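Local structure of pyridoxamine 5'-phosphate oxidase family protein (3CP3) at residues Val45-Asp50 with Pro56-Arg61; Val77-Asp82 with Val127-Arg132; Arg31-Arg36 with Leu40-Val45. The protein is of unknown function but belongs to the pyridoxamine 5'-phosphate oxidase family, whose split-barrel fold commonly binds a flavin, so it may bind FMN. One frame throughout, in Å; residues are numbered along the deposited sequence. Where two conformers were deposited one is given.

Contact 1. Residues Val45-Asp50 with Pro56-Arg61; sequences VNFVLD and PRVYFR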
loop_
_atom_site.group_PDB
_atom_site.type_symbol
_atom_site.label_atom_id
_atom_site.label_comp_id
_atom_site.label_asym_id
_atom_site.label_seq_id
_atom_site.Cartn_x
_atom_site.Cartn_y
_atom_site.Cartn_z
ATOM N N VAL A 45 -1.400 -8.964 -2.584
ATOM C CA VAL A 45 -1.164 -10.305 -3.119
ATOM C C VAL A 45 -0.728 -11.160 -1.965
ATOM O O VAL A 45 -0.195 -10.621 -0.985
ATOM C CB VAL A 45 -0.037 -10.328 -4.193
ATOM C CG1 VAL A 45 -0.463 -9.632 -5.427
ATOM C CG2 VAL A 45 1.343 -9.743 -3.668
ATOM N N ASN A 46 -0.977 -12.472 -2.038
ATOM C CA ASN A 46 -0.310 -13.432 -1.138
ATOM C C ASN A 46 1.119 -13.652 -1.676
ATOM O O ASN A 46 1.326 -13.889 -2.882
ATOM C CB ASN A 46 -1.085 -14.781 -1.019
ATOM C CG ASN A 46 -2.401 -14.668 -0.215
ATOM O OD1 ASN A 46 -2.415 -14.249 0.950
ATOM N ND2 ASN A 46 -3.499 -15.059 -0.836
ATOM N N PHE A 47 2.111 -13.574 -0.800
ATOM C CA PHE A 47 3.529 -13.629 -1.212
ATOM C C PHE A 47 4.278 -14.573 -0.259
ATOM O O PHE A 47 3.802 -14.896 0.848
ATOM C CB PHE A 47 4.170 -12.197 -1.154
ATOM C CG PHE A 47 4.457 -11.754 0.249
ATOM C CD1 PHE A 47 5.736 -11.910 0.806
ATOM C CD2 PHE A 47 3.449 -11.231 1.034
ATOM C CE1 PHE A 47 5.977 -11.584 2.133
ATOM C CE2 PHE A 47 3.703 -10.850 2.368
ATOM C CZ PHE A 47 4.968 -11.032 2.919
ATOM N N VAL A 48 5.484 -14.943 -0.654
ATOM C CA VAL A 48 6.423 -15.554 0.266
ATOM C C VAL A 48 7.767 -14.874 0.037
ATOM O O VAL A 48 8.087 -14.473 -1.091
ATOM C CB VAL A 48 6.550 -17.103 0.063
ATOM C CG1 VAL A 48 5.340 -17.834 0.650
ATOM C CG2 VAL A 48 6.764 -17.479 -1.454
ATOM N N LEU A 49 8.533 -14.739 1.118
ATOM C CA LEU A 49 9.900 -14.262 1.064
ATOM C C LEU A 49 10.854 -15.451 0.925
ATOM O O LEU A 49 10.794 -16.387 1.721
ATOM C CB LEU A 49 10.226 -13.527 2.379
ATOM C CG LEU A 49 11.650 -12.993 2.513
ATOM C CD1 LEU A 49 11.854 -11.811 1.496
ATOM C CD2 LEU A 49 11.884 -12.504 3.939
ATOM N N ASP A 50 11.731 -15.398 -0.068
ATOM C CA ASP A 50 12.706 -16.461 -0.349
ATOM C C ASP A 50 14.117 -15.912 -0.107
ATOM O O ASP A 50 14.472 -14.854 -0.612
ATOM C CB ASP A 50 12.561 -16.970 -1.789
ATOM C CG ASP A 50 13.485 -18.154 -2.095
ATOM O OD1 ASP A 50 13.928 -18.833 -1.144
ATOM O OD2 ASP A 50 13.758 -18.417 -3.288
ATOM N N PRO A 56 17.606 -11.130 -1.050
ATOM C CA PRO A 56 16.219 -11.535 -0.773
ATOM C C PRO A 56 15.352 -11.452 -2.030
ATOM O O PRO A 56 15.557 -10.575 -2.868
ATOM C CB PRO A 56 15.753 -10.513 0.281
ATOM C CG PRO A 56 16.653 -9.324 0.088
ATOM C CD PRO A 56 17.986 -9.933 -0.277
ATOM N N ARG A 57 14.409 -12.379 -2.156
ATOM C CA ARG A 57 13.475 -12.410 -3.275
ATOM C C ARG A 57 12.080 -12.631 -2.746
ATOM O O ARG A 57 11.891 -13.418 -1.830
ATOM C CB ARG A 57 13.845 -13.566 -4.234
ATOM C CG ARG A 57 15.108 -13.244 -5.023
ATOM C CD ARG A 57 15.336 -14.167 -6.196
ATOM N NE ARG A 57 15.345 -15.537 -5.736
ATOM C CZ ARG A 57 15.697 -16.585 -6.473
ATOM N NH1 ARG A 57 16.112 -16.422 -7.738
ATOM N NH2 ARG A 57 15.625 -17.800 -5.923
ATOM N N VAL A 58 11.100 -11.970 -3.345
ATOM C CA VAL A 58 9.679 -12.236 -3.052
ATOM C C VAL A 58 9.025 -12.888 -4.234
ATOM O O VAL A 58 9.211 -12.414 -5.373
ATOM C CB VAL A 58 8.911 -10.897 -2.803
ATOM C CG1 VAL A 58 7.391 -11.112 -2.618
ATOM C CG2 VAL A 58 9.513 -10.201 -1.614
ATOM N N TYR A 59 8.234 -13.931 -3.988
ATOM C CA TYR A 59 7.392 -14.502 -5.044
ATOM C C TYR A 59 5.933 -14.295 -4.732
ATOM O O TYR A 59 5.503 -14.440 -3.573
ATOM C CB TYR A 59 7.608 -16.017 -5.139
ATOM C CG TYR A 59 8.942 -16.378 -5.703
ATOM C CD1 TYR A 59 9.142 -16.416 -7.093
ATOM C CD2 TYR A 59 10.017 -16.658 -4.873
ATOM C CE1 TYR A 59 10.392 -16.752 -7.622
ATOM C CE2 TYR A 59 11.268 -17.028 -5.418
ATOM C CZ TYR A 59 11.445 -17.036 -6.779
ATOM O OH TYR A 59 12.658 -17.394 -7.325
ATOM N N PHE A 60 5.160 -14.027 -5.777
ATOM C CA PHE A 60 3.720 -14.035 -5.701
ATOM C C PHE A 60 3.161 -14.553 -7.027
ATOM O O PHE A 60 3.921 -14.847 -7.941
ATOM C CB PHE A 60 3.206 -12.619 -5.282
ATOM C CG PHE A 60 3.458 -11.534 -6.299
ATOM C CD1 PHE A 60 2.512 -11.274 -7.293
ATOM C CD2 PHE A 60 4.618 -10.796 -6.277
ATOM C CE1 PHE A 60 2.742 -10.257 -8.219
ATOM C CE2 PHE A 60 4.880 -9.821 -7.245
ATOM C CZ PHE A 60 3.940 -9.540 -8.202
ATOM N N ARG A 61 1.853 -14.791 -7.085
ATOM C CA ARG A 61 1.211 -15.269 -8.276
ATOM C C ARG A 61 0.340 -14.237 -8.887
ATOM O O ARG A 61 -0.253 -13.463 -8.181
ATOM C CB ARG A 61 0.316 -16.431 -7.947
ATOM C CG ARG A 61 1.063 -17.623 -7.535
ATOM C CD ARG A 61 0.203 -18.457 -6.643
ATOM N NE ARG A 61 0.770 -19.784 -6.613
ATOM C CZ ARG A 61 0.285 -20.802 -5.918
ATOM N NH1 ARG A 61 0.914 -21.974 -5.976
ATOM N NH2 ARG A 61 -0.810 -20.643 -5.181
HETATM O O HOH W 1 0.021 -15.043 -4.862
#
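Val48 and Tyr59 form a hydrogen-bonded pair in an antiparallel beta hairpin built from strands 39-50 and 57-62 of the family's split barrel. Two backbone bonds join them, Val48 N to Tyr59 O and Tyr59 N to Val48 O, each 3.0 Å. Asp50 and Arg57 repeat the pattern nearer the turn, where Asp50 N lies 2.7 Å from Arg57 O. At the far end a water takes over, donating to Asn46 O and accepting from Arg61 N.

Charged groups occupy the face of Val48 and Tyr59. Asp50 CG stands anti to the backbone N (chi1 -176°) and the Arg57 chain bends at chi3 (-55°), which brings NH2 within 3.3 Å of Asp50 OD2. This salt bridge uses the anti side of the carboxylate, well out of its plane. The same OD2 is hydrogen-bonded to His109 NE2 of helix 104-110, and Tyr59 OH to Glu106.

Apolar groups fill the other face. Phe47 CB meets Val58 CG1 at 3.7 Å, while Leu49 packs on helix 17-25. Val45 CG2 touches Phe60 CB at 3.8 Å.

Asp50 CB lies at the Tyr59 ring edge, in its plane, and Tyr59 OH sits over the centre of the Arg57 guanidinium, 3.2 Å above the plane.

Contact 2. Residues Val77-Asp82 with Val127-Arg132; sequences VLFEVD and VRIDVR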
loop_
_atom_site.group_PDB
_atom_site.type_symbol
_atom_site.label_atom_id
_atom_site.label_comp_id
_atom_site.label_asym_id
_atom_site.label_seq_id
_atom_site.Cartn_x
_atom_site.Cartn_y
_atom_site.Cartn_z
ATOM N N VAL A 77 9.191 -1.612 -8.899
ATOM C CA VAL A 77 8.008 -1.736 -8.037
ATOM C C VAL A 77 8.383 -1.424 -6.597
ATOM O O VAL A 77 9.583 -1.387 -6.231
ATOM C CB VAL A 77 7.363 -3.188 -8.059
ATOM C CG1 VAL A 77 6.780 -3.530 -9.442
ATOM C CG2 VAL A 77 8.353 -4.311 -7.608
ATOM N N LEU A 78 7.366 -1.229 -5.757
ATOM C CA LEU A 78 7.572 -1.339 -4.339
ATOM C C LEU A 78 6.725 -2.469 -3.861
ATOM O O LEU A 78 5.696 -2.772 -4.474
ATOM C CB LEU A 78 7.013 -0.092 -3.599
ATOM C CG LEU A 78 7.442 1.281 -3.972
ATOM C CD1 LEU A 78 6.658 2.264 -3.054
ATOM C CD2 LEU A 78 8.989 1.425 -3.829
ATOM N N PHE A 79 7.120 -3.065 -2.757
ATOM C CA PHE A 79 6.325 -4.085 -2.090
ATOM C C PHE A 79 6.270 -3.749 -0.616
ATOM O O PHE A 79 7.327 -3.511 0.037
ATOM C CB PHE A 79 6.908 -5.498 -2.343
ATOM C CG PHE A 79 5.975 -6.616 -1.920
ATOM C CD1 PHE A 79 4.907 -6.977 -2.721
ATOM C CD2 PHE A 79 6.129 -7.265 -0.701
ATOM C CE1 PHE A 79 4.026 -7.991 -2.315
ATOM C CE2 PHE A 79 5.246 -8.257 -0.298
ATOM C CZ PHE A 79 4.201 -8.605 -1.108
ATOM N N GLU A 80 5.061 -3.731 -0.061
ATOM C CA GLU A 80 4.852 -3.249 1.262
ATOM C C GLU A 80 4.020 -4.211 2.102
ATOM O O GLU A 80 3.023 -4.796 1.644
ATOM C CB GLU A 80 4.195 -1.820 1.258
ATOM C CG GLU A 80 4.173 -1.124 2.638
ATOM C CD GLU A 80 2.854 -1.286 3.380
ATOM O OE1 GLU A 80 1.941 -2.023 2.856
ATOM O OE2 GLU A 80 2.672 -0.555 4.385
ATOM N N VAL A 81 4.448 -4.341 3.350
ATOM C CA VAL A 81 3.701 -5.044 4.393
ATOM C C VAL A 81 3.598 -4.080 5.582
ATOM O O VAL A 81 4.519 -3.272 5.837
ATOM C CB VAL A 81 4.443 -6.375 4.723
ATOM C CG1 VAL A 81 3.819 -7.064 5.891
ATOM C CG2 VAL A 81 4.502 -7.304 3.512
ATOM N N ASP A 82 2.468 -4.070 6.310
ATOM C CA ASP A 82 2.359 -3.304 7.545
ATOM C C ASP A 82 1.489 -3.978 8.615
ATOM O O ASP A 82 0.951 -5.072 8.350
ATOM C CB ASP A 82 2.005 -1.768 7.411
ATOM C CG ASP A 82 0.592 -1.463 6.752
ATOM O OD1 ASP A 82 -0.470 -1.366 7.446
ATOM O OD2 ASP A 82 0.596 -1.143 5.570
ATOM N N VAL A 127 5.505 -14.340 -10.066
ATOM C CA VAL A 127 6.294 -13.140 -10.356
ATOM C C VAL A 127 7.348 -13.162 -9.260
ATOM O O VAL A 127 7.016 -13.541 -8.131
ATOM C CB VAL A 127 5.399 -11.884 -10.272
ATOM C CG1 VAL A 127 6.200 -10.596 -10.481
ATOM C CG2 VAL A 127 4.270 -12.000 -11.303
ATOM N N ARG A 128 8.606 -12.880 -9.610
ATOM C CA ARG A 128 9.710 -12.750 -8.671
ATOM C C ARG A 128 10.065 -11.276 -8.535
ATOM O O ARG A 128 10.216 -10.592 -9.541
ATOM C CB ARG A 128 10.968 -13.447 -9.209
ATOM C CG ARG A 128 12.155 -13.477 -8.224
ATOM C CD ARG A 128 13.498 -13.418 -8.971
ATOM N NE ARG A 128 13.417 -14.118 -10.248
ATOM C CZ ARG A 128 13.906 -13.680 -11.400
ATOM N NH1 ARG A 128 14.552 -12.509 -11.500
ATOM N NH2 ARG A 128 13.742 -14.431 -12.483
ATOM N N ILE A 129 10.232 -10.814 -7.295
ATOM C CA ILE A 129 10.786 -9.489 -7.040
ATOM C C ILE A 129 12.215 -9.632 -6.561
ATOM O O ILE A 129 12.446 -10.223 -5.528
ATOM C CB ILE A 129 9.978 -8.628 -5.974
ATOM C CG1 ILE A 129 8.483 -8.568 -6.339
ATOM C CG2 ILE A 129 10.591 -7.183 -5.958
ATOM C CD1 ILE A 129 7.514 -7.997 -5.237
ATOM N N ASP A 130 13.155 -9.056 -7.300
ATOM C CA ASP A 130 14.524 -8.962 -6.866
ATOM C C ASP A 130 14.632 -7.680 -6.047
ATOM O O ASP A 130 14.434 -6.597 -6.580
ATOM C CB ASP A 130 15.449 -8.842 -8.074
ATOM C CG ASP A 130 15.657 -10.167 -8.786
ATOM O OD1 ASP A 130 15.578 -11.243 -8.171
ATOM O OD2 ASP A 130 15.866 -10.128 -9.981
ATOM N N VAL A 131 14.967 -7.825 -4.768
ATOM C CA VAL A 131 14.958 -6.739 -3.807
ATOM C C VAL A 131 16.258 -5.958 -3.825
ATOM O O VAL A 131 17.349 -6.533 -3.696
ATOM C CB VAL A 131 14.673 -7.315 -2.432
ATOM C CG1 VAL A 131 14.711 -6.199 -1.331
ATOM C CG2 VAL A 131 13.297 -7.965 -2.461
ATOM N N ARG A 132 16.129 -4.651 -4.048
ATOM C CA ARG A 132 17.265 -3.707 -4.104
ATOM C C ARG A 132 17.459 -3.037 -2.727
ATOM O O ARG A 132 18.596 -2.730 -2.338
ATOM C CB ARG A 132 16.893 -2.613 -5.114
ATOM C CG ARG A 132 17.975 -1.957 -5.942
ATOM C CD ARG A 132 17.292 -0.752 -6.746
ATOM N NE ARG A 132 16.208 -1.283 -7.572
ATOM C CZ ARG A 132 15.038 -0.694 -7.783
ATOM N NH1 ARG A 132 14.740 0.474 -7.244
ATOM N NH2 ARG A 132 14.155 -1.300 -8.535
#
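Ile129 turns its CG1 anti to the carbonyl carbon (chi1 -52°) and then extends through chi2 of 168°, carrying CD1 to Phe79, whose own CG stands anti to the backbone N (chi1 -168°). The two side chains cross at about a right angle. Ile129 CD1 comes within 3.8 Å of Phe79 CD1 and 3.9 Å of Phe79 CB, so one methyl touches both the root of the phenylalanine and the near part of its ring.

The other branch of Ile129 serves Val77: Ile129 CG2 lies 4.0 Å from Val77 CG2. Ile129 thus spans two residues of strand 76-83 that project from the same side of it. The contact is wholly apolar and buried, and the backbones stay well apart, with the CA atoms of Val77 and Ile129 8.3 Å from each other.

Arg128 and Asp130 alternate with Ile129 and point off the other side of their strand, where Arg128 NH1 and Asp130 OD2 form a salt bridge of 3.1 Å and Arg128 NE pairs with Glu106.

Val77, Phe79 and Ile129 meet across the interior of the curled sheet. Leu32 of strand 29-36 packs on all three, the Phe79 ring stands edge-to-face with Phe47 of strand 39-50, and strand 89-100 pairs with both strands of the contact.

Contact 3. Residues Arg31-Arg36 with Leu40-Val45; sequences RLVVHR and LDIFPV. With ACY (acetic acid), chain B.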
loop_
_atom_site.group_PDB
_atom_site.type_symbol
_atom_site.label_atom_id
_atom_site.label_comp_id
_atom_site.label_asym_id
_atom_site.label_seq_id
_atom_site.Cartn_x
_atom_site.Cartn_y
_atom_site.Cartn_z
ATOM N N ARG A 31 1.419 -5.684 -0.463
ATOM C CA ARG A 31 0.879 -4.827 -1.510
ATOM C C ARG A 31 1.939 -4.491 -2.509
ATOM O O ARG A 31 3.037 -4.052 -2.148
ATOM C CB ARG A 31 0.398 -3.516 -0.868
ATOM C CG ARG A 31 -0.730 -3.828 0.135
ATOM C CD ARG A 31 -0.954 -2.817 1.153
ATOM N NE ARG A 31 -1.879 -3.444 2.084
ATOM C CZ ARG A 31 -1.473 -4.023 3.196
ATOM N NH1 ARG A 31 -0.170 -3.931 3.572
ATOM N NH2 ARG A 31 -2.380 -4.608 3.960
ATOM N N LEU A 32 1.613 -4.668 -3.789
ATOM C CA LEU A 32 2.543 -4.313 -4.809
ATOM C C LEU A 32 2.187 -2.930 -5.346
ATOM O O LEU A 32 1.041 -2.682 -5.742
ATOM C CB LEU A 32 2.474 -5.348 -5.937
ATOM C CG LEU A 32 3.584 -5.199 -6.970
ATOM C CD1 LEU A 32 4.951 -5.711 -6.502
ATOM C CD2 LEU A 32 3.161 -5.932 -8.228
ATOM N N VAL A 33 3.190 -2.039 -5.442
ATOM C CA VAL A 33 2.899 -0.786 -6.047
ATOM C C VAL A 33 3.559 -0.760 -7.402
ATOM O O VAL A 33 4.795 -0.919 -7.504
ATOM C CB VAL A 33 3.424 0.402 -5.195
ATOM C CG1 VAL A 33 3.090 1.695 -5.873
ATOM C CG2 VAL A 33 2.794 0.336 -3.777
ATOM N N VAL A 34 2.747 -0.488 -8.413
ATOM C CA VAL A 34 3.216 -0.504 -9.780
ATOM C C VAL A 34 2.945 0.808 -10.447
ATOM O O VAL A 34 2.164 1.642 -9.949
ATOM C CB VAL A 34 2.516 -1.597 -10.625
ATOM C CG1 VAL A 34 2.753 -2.973 -10.009
ATOM C CG2 VAL A 34 1.011 -1.318 -10.707
ATOM N N HIS A 35 3.639 1.006 -11.554
ATOM C CA HIS A 35 3.443 2.197 -12.320
ATOM C C HIS A 35 3.762 2.049 -13.740
ATOM O O HIS A 35 4.698 1.321 -14.109
ATOM C CB HIS A 35 4.193 3.411 -11.743
ATOM C CG HIS A 35 5.685 3.353 -11.844
ATOM N ND1 HIS A 35 6.450 2.520 -11.051
ATOM C CD2 HIS A 35 6.556 4.100 -12.549
ATOM C CE1 HIS A 35 7.729 2.728 -11.299
ATOM N NE2 HIS A 35 7.819 3.662 -12.224
ATOM N N ARG A 36 2.960 2.702 -14.581
ATOM C CA ARG A 36 3.325 2.950 -15.982
ATOM C C ARG A 36 3.397 4.478 -16.119
ATOM O O ARG A 36 2.365 5.177 -16.140
ATOM C CB ARG A 36 2.329 2.303 -16.954
ATOM C CG ARG A 36 2.618 2.525 -18.452
ATOM C CD ARG A 36 1.499 1.930 -19.341
ATOM N NE ARG A 36 1.541 2.440 -20.720
ATOM C CZ ARG A 36 0.857 1.932 -21.744
ATOM N NH1 ARG A 36 0.069 0.875 -21.572
ATOM N NH2 ARG A 36 0.969 2.473 -22.958
ATOM N N LEU A 40 -0.175 5.305 -11.257
ATOM C CA LEU A 40 0.203 4.322 -10.232
ATOM C C LEU A 40 -0.970 3.415 -9.929
ATOM O O LEU A 40 -2.132 3.839 -10.064
ATOM C CB LEU A 40 0.613 5.034 -8.922
ATOM C CG LEU A 40 1.795 6.035 -8.968
ATOM C CD1 LEU A 40 2.108 6.605 -7.559
ATOM C CD2 LEU A 40 3.058 5.413 -9.543
ATOM N N ASP A 41 -0.687 2.205 -9.464
ATOM C CA ASP A 41 -1.728 1.359 -8.882
ATOM C C ASP A 41 -1.107 0.535 -7.816
ATOM O O ASP A 41 0.122 0.499 -7.674
ATOM C CB ASP A 41 -2.442 0.496 -9.952
ATOM C CG ASP A 41 -3.781 -0.117 -9.437
ATOM O OD1 ASP A 41 -4.386 0.361 -8.438
ATOM O OD2 ASP A 41 -4.203 -1.129 -10.026
ATOM N N ILE A 42 -1.954 -0.082 -7.023
ATOM C CA ILE A 42 -1.515 -0.860 -5.934
ATOM C C ILE A 42 -2.541 -1.972 -5.681
ATOM O O ILE A 42 -3.766 -1.755 -5.778
ATOM C CB ILE A 42 -1.359 0.017 -4.670
ATOM C CG1 ILE A 42 -0.973 -0.824 -3.470
ATOM C CG2 ILE A 42 -2.603 0.868 -4.421
ATOM C CD1 ILE A 42 -0.782 0.112 -2.219
ATOM N N PHE A 43 -2.027 -3.168 -5.394
ATOM C CA PHE A 43 -2.922 -4.263 -5.115
ATOM C C PHE A 43 -2.296 -5.281 -4.183
ATOM O O PHE A 43 -1.102 -5.504 -4.224
ATOM C CB PHE A 43 -3.409 -4.908 -6.415
ATOM C CG PHE A 43 -2.334 -5.275 -7.325
ATOM C CD1 PHE A 43 -1.732 -6.523 -7.229
ATOM C CD2 PHE A 43 -1.908 -4.369 -8.292
ATOM C CE1 PHE A 43 -0.709 -6.854 -8.106
ATOM C CE2 PHE A 43 -0.918 -4.657 -9.123
ATOM C CZ PHE A 43 -0.306 -5.897 -9.061
ATOM N N PRO A 44 -3.117 -5.908 -3.352
ATOM C CA PRO A 44 -2.625 -6.879 -2.366
ATOM C C PRO A 44 -2.390 -8.223 -3.045
ATOM O O PRO A 44 -3.093 -8.547 -4.023
ATOM C CB PRO A 44 -3.766 -6.967 -1.361
ATOM C CG PRO A 44 -4.936 -6.470 -2.051
ATOM C CD PRO A 44 -4.570 -5.720 -3.267
ATOM N N VAL A 45 -1.400 -8.964 -2.584
ATOM C CA VAL A 45 -1.164 -10.305 -3.119
ATOM C C VAL A 45 -0.728 -11.160 -1.965
ATOM O O VAL A 45 -0.195 -10.621 -0.985
ATOM C CB VAL A 45 -0.037 -10.328 -4.193
ATOM C CG1 VAL A 45 -0.463 -9.632 -5.427
ATOM C CG2 VAL A 45 1.343 -9.743 -3.668
HETATM C C ACY B . -0.446 -6.871 5.786
HETATM O O ACY B . 0.552 -6.855 5.030
HETATM O OXT ACY B . -0.995 -7.928 6.188
HETATM C CH3 ACY B . -1.022 -5.546 6.260
#
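Leu32 and Phe43 make the close-packed part of this antiparallel hairpin. Their side chains lie alongside each other, with Leu32 CD2 3.6 Å from Phe43 CZ and Leu32 CB over one face of the ring, offset toward its rim. Phe43 CG sits between the backbone N and the carbonyl carbon (chi1 52°), which brings the ring back toward strand 29-36. The Val34 side chain runs at about a right angle to that of Phe43, with Val34 CG1 4.1 Å from Phe43 CE2. Two backbone bonds fix the pair, Leu32 N to Phe43 O at 2.9 Å and Phe43 N to Leu32 O at 3.1 Å, and Val34 with Asp41 are joined likewise.

On the opposite, also buried face, Val33 CG2 stands 3.9 Å from Ile42 CD1, and the second subunit packs its Val93 on Ile42.

By contrast, Asp41 is partly exposed, and its carboxylate leads away from strand 29-36 to Arg137 of the second subunit. Arg31 bridges Glu80 of its own chain and Asp82 of the second subunit; a bound acetic acid beside it, probably from the crystallisation liquor, is doubtful in its exact placement.

A hairpin with one face in the barrel core and the other against a partner chain suits the dimeric split barrel of this family.

Along the chain the contacts come in series: contact 3 closes first, then contact 1, then contact 2. Strand 39-50 is long enough to serve two hairpins, pairing with 29-36 in contact 3 and with 57-62 in contact 1, and Val45 belongs to both. Their centres lie about 14 Å apart, whereas the centre of contact 2 is about 8 Å from that of contact 1 and 10 Å from that of contact 3. The strands of contact 2 are not paired with each other and meet through side chains; 125-139 adjoins 57-62, and 76-83 adjoins 29-36. The three share one apolar interior, and strands 29-36, 39-50 and 76-83 carry core residues on one side and interface residues on the other.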